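Local coordinates for suppressor of fused family protein (Neisseria gonorrhoeae, PDB 3K5J) that is of unknown function but resembles the N-terminal domain of human Suppressor of fused and is thus probably a protein-binding module, at residues P36-F41 / S57-F62. Sequence-based numbering, arbitrary orientation.
Sequences PDFQVF and SGIGQF. With SO4 (sulfate ion), chain B.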
loop_
_atom_site.group_PDB
_atom_site.type_symbol
_atom_site.label_atom_id
_atom_site.label_comp_id
_atom_site.label_asym_id
_atom_site.label_seq_id
_atom_site.Cartn_x
_atom_site.Cartn_y
_atom_site.Cartn_z
ATOM N N PRO A 36 -4.015 9.793 -16.019
ATOM C CA PRO A 36 -3.451 9.180 -17.198
ATOM C C PRO A 36 -2.052 8.598 -16.942
ATOM O O PRO A 36 -1.250 9.201 -16.238
ATOM C CB PRO A 36 -3.415 10.315 -18.198
ATOM C CG PRO A 36 -4.472 11.260 -17.751
ATOM C CD PRO A 36 -4.498 11.165 -16.294
ATOM N N ASP A 37 -1.812 7.439 -17.528
ATOM C CA ASP A 37 -0.532 6.715 -17.461
ATOM C C ASP A 37 -0.238 6.043 -16.117
ATOM O O ASP A 37 0.819 5.434 -15.969
ATOM C CB ASP A 37 0.687 7.565 -17.845
ATOM C CG ASP A 37 0.527 8.225 -19.165
ATOM O OD1 ASP A 37 0.168 7.517 -20.123
ATOM O OD2 ASP A 37 0.760 9.484 -19.235
ATOM N N PHE A 38 -1.189 6.063 -15.191
ATOM C CA PHE A 38 -0.985 5.391 -13.908
ATOM C C PHE A 38 -0.631 3.936 -14.125
ATOM O O PHE A 38 -1.227 3.236 -14.953
ATOM C CB PHE A 38 -2.266 5.474 -13.059
ATOM C CG PHE A 38 -2.174 4.766 -11.730
ATOM C CD1 PHE A 38 -1.481 5.319 -10.669
ATOM C CD2 PHE A 38 -2.852 3.572 -11.538
ATOM C CE1 PHE A 38 -1.408 4.682 -9.472
ATOM C CE2 PHE A 38 -2.822 2.948 -10.308
ATOM C CZ PHE A 38 -2.078 3.489 -9.275
ATOM N N GLN A 39 0.329 3.449 -13.334
ATOM C CA GLN A 39 0.711 2.047 -13.356
ATOM C C GLN A 39 0.671 1.423 -11.962
ATOM O O GLN A 39 0.688 2.104 -10.943
ATOM C CB GLN A 39 2.122 1.811 -13.913
ATOM C CG GLN A 39 2.261 2.144 -15.376
ATOM C CD GLN A 39 3.455 1.489 -16.038
ATOM O OE1 GLN A 39 4.451 2.142 -16.313
ATOM N NE2 GLN A 39 3.380 0.160 -16.216
ATOM N N VAL A 40 0.626 0.091 -11.947
ATOM C CA VAL A 40 0.973 -0.688 -10.754
ATOM C C VAL A 40 2.139 -1.582 -11.161
ATOM O O VAL A 40 2.129 -2.170 -12.249
ATOM C CB VAL A 40 -0.227 -1.520 -10.227
ATOM C CG1 VAL A 40 0.179 -2.558 -9.159
ATOM C CG2 VAL A 40 -1.294 -0.531 -9.684
ATOM N N PHE A 41 3.109 -1.684 -10.285
ATOM C CA PHE A 41 4.238 -2.619 -10.439
ATOM C C PHE A 41 4.107 -3.738 -9.428
ATOM O O PHE A 41 3.746 -3.495 -8.292
ATOM C CB PHE A 41 5.587 -1.905 -10.257
ATOM C CG PHE A 41 5.876 -0.917 -11.352
ATOM C CD1 PHE A 41 6.132 -1.370 -12.638
ATOM C CD2 PHE A 41 5.886 0.463 -11.110
ATOM C CE1 PHE A 41 6.387 -0.456 -13.658
ATOM C CE2 PHE A 41 6.159 1.375 -12.136
ATOM C CZ PHE A 41 6.385 0.935 -13.404
ATOM N N SER A 57 2.230 3.781 -9.207
ATOM C CA SER A 57 3.110 4.691 -9.922
ATOM C C SER A 57 2.314 5.734 -10.686
ATOM O O SER A 57 1.639 5.419 -11.684
ATOM C CB SER A 57 3.988 3.896 -10.916
ATOM O OG SER A 57 4.928 4.746 -11.583
ATOM N N GLY A 58 2.377 6.955 -10.193
ATOM C CA GLY A 58 1.739 8.088 -10.855
ATOM C C GLY A 58 1.140 9.069 -9.854
ATOM O O GLY A 58 1.028 10.267 -10.117
ATOM N N ILE A 59 0.749 8.573 -8.688
ATOM C CA ILE A 59 0.155 9.405 -7.635
ATOM C C ILE A 59 1.183 10.412 -7.146
ATOM O O ILE A 59 0.854 11.540 -6.799
ATOM C CB ILE A 59 -0.391 8.515 -6.446
ATOM C CG1 ILE A 59 -1.511 7.570 -6.927
ATOM C CG2 ILE A 59 -0.785 9.408 -5.259
ATOM C CD1 ILE A 59 -1.900 6.478 -5.989
ATOM N N GLY A 60 2.453 10.011 -7.165
ATOM C CA GLY A 60 3.502 10.855 -6.590
ATOM C C GLY A 60 3.762 12.147 -7.339
ATOM O O GLY A 60 4.236 13.105 -6.751
ATOM N N GLN A 61 3.365 12.219 -8.596
ATOM C CA GLN A 61 3.523 13.457 -9.346
ATOM C C GLN A 61 2.626 14.582 -8.808
ATOM O O GLN A 61 2.934 15.752 -9.031
ATOM C CB GLN A 61 3.280 13.220 -10.838
ATOM C CG GLN A 61 4.258 12.288 -11.495
ATOM C CD GLN A 61 4.218 12.394 -13.006
ATOM O OE1 GLN A 61 3.280 11.915 -13.676
ATOM N NE2 GLN A 61 5.250 13.087 -13.573
ATOM N N PHE A 62 1.528 14.236 -8.145
ATOM C CA PHE A 62 0.621 15.230 -7.578
ATOM C C PHE A 62 0.669 15.264 -6.059
ATOM O O PHE A 62 0.550 16.325 -5.476
ATOM C CB PHE A 62 -0.803 14.955 -8.079
ATOM C CG PHE A 62 -0.925 15.045 -9.581
ATOM C CD1 PHE A 62 -1.185 16.268 -10.191
ATOM C CD2 PHE A 62 -0.724 13.909 -10.404
ATOM C CE1 PHE A 62 -1.276 16.364 -11.576
ATOM C CE2 PHE A 62 -0.780 14.011 -11.807
ATOM C CZ PHE A 62 -1.076 15.249 -12.376
HETATM S S SO4 B . 6.520 12.569 -17.111
HETATM O O1 SO4 B . 6.534 11.117 -16.974
HETATM O O2 SO4 B . 5.334 13.144 -16.489
HETATM O O3 SO4 B . 7.743 13.092 -16.495
HETATM O O4 SO4 B . 6.528 12.940 -18.536
#
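Gln39 and Ser57 form the last antiparallel, hydrogen-bonded pair of a beta hairpin, where the start of strand 39-43 meets the end of strand 52-57 in the central mixed sheet of this Sufu-like fold. The two backbone bonds differ: Gln39 N reaches Ser57 O at 2.9 Å and almost straight (172°), whereas the Ser57 N-H...O angle to Gln39 O is only 133°, the donor standing out of the carbonyl plane. Ser57 O also receives a CA-H...O contact from Phe38 CA at 3.4 Å. Phe38 swings its ring away from its own N (chi1 178°), which lays CD1 3.3 Å from Ser57 O and CE1 3.9 Å from Ile59 CG1; Ala86 of helix 77-91 packs on it too. On the other face, covered by helix 2-15, Phe41 CE2 meets Ser57 CB obliquely at 3.5 Å. Gly58, whose backbone angles leave no room for a side chain beside the preceding carbonyl O, turns into helix 60-63; Glu66 OE2 accepts hydrogen bonds from Gly58 N and Gly60 N. Gln61 NE2 hydrogen-bonds O2 of a sulfate, probably from the crystallisation liquor. Every polar atom of buried Ser57 is thus paired, N and O with Gln39, OG with Asn5 OD1, while Phe38 and Phe41 pack against it from different faces.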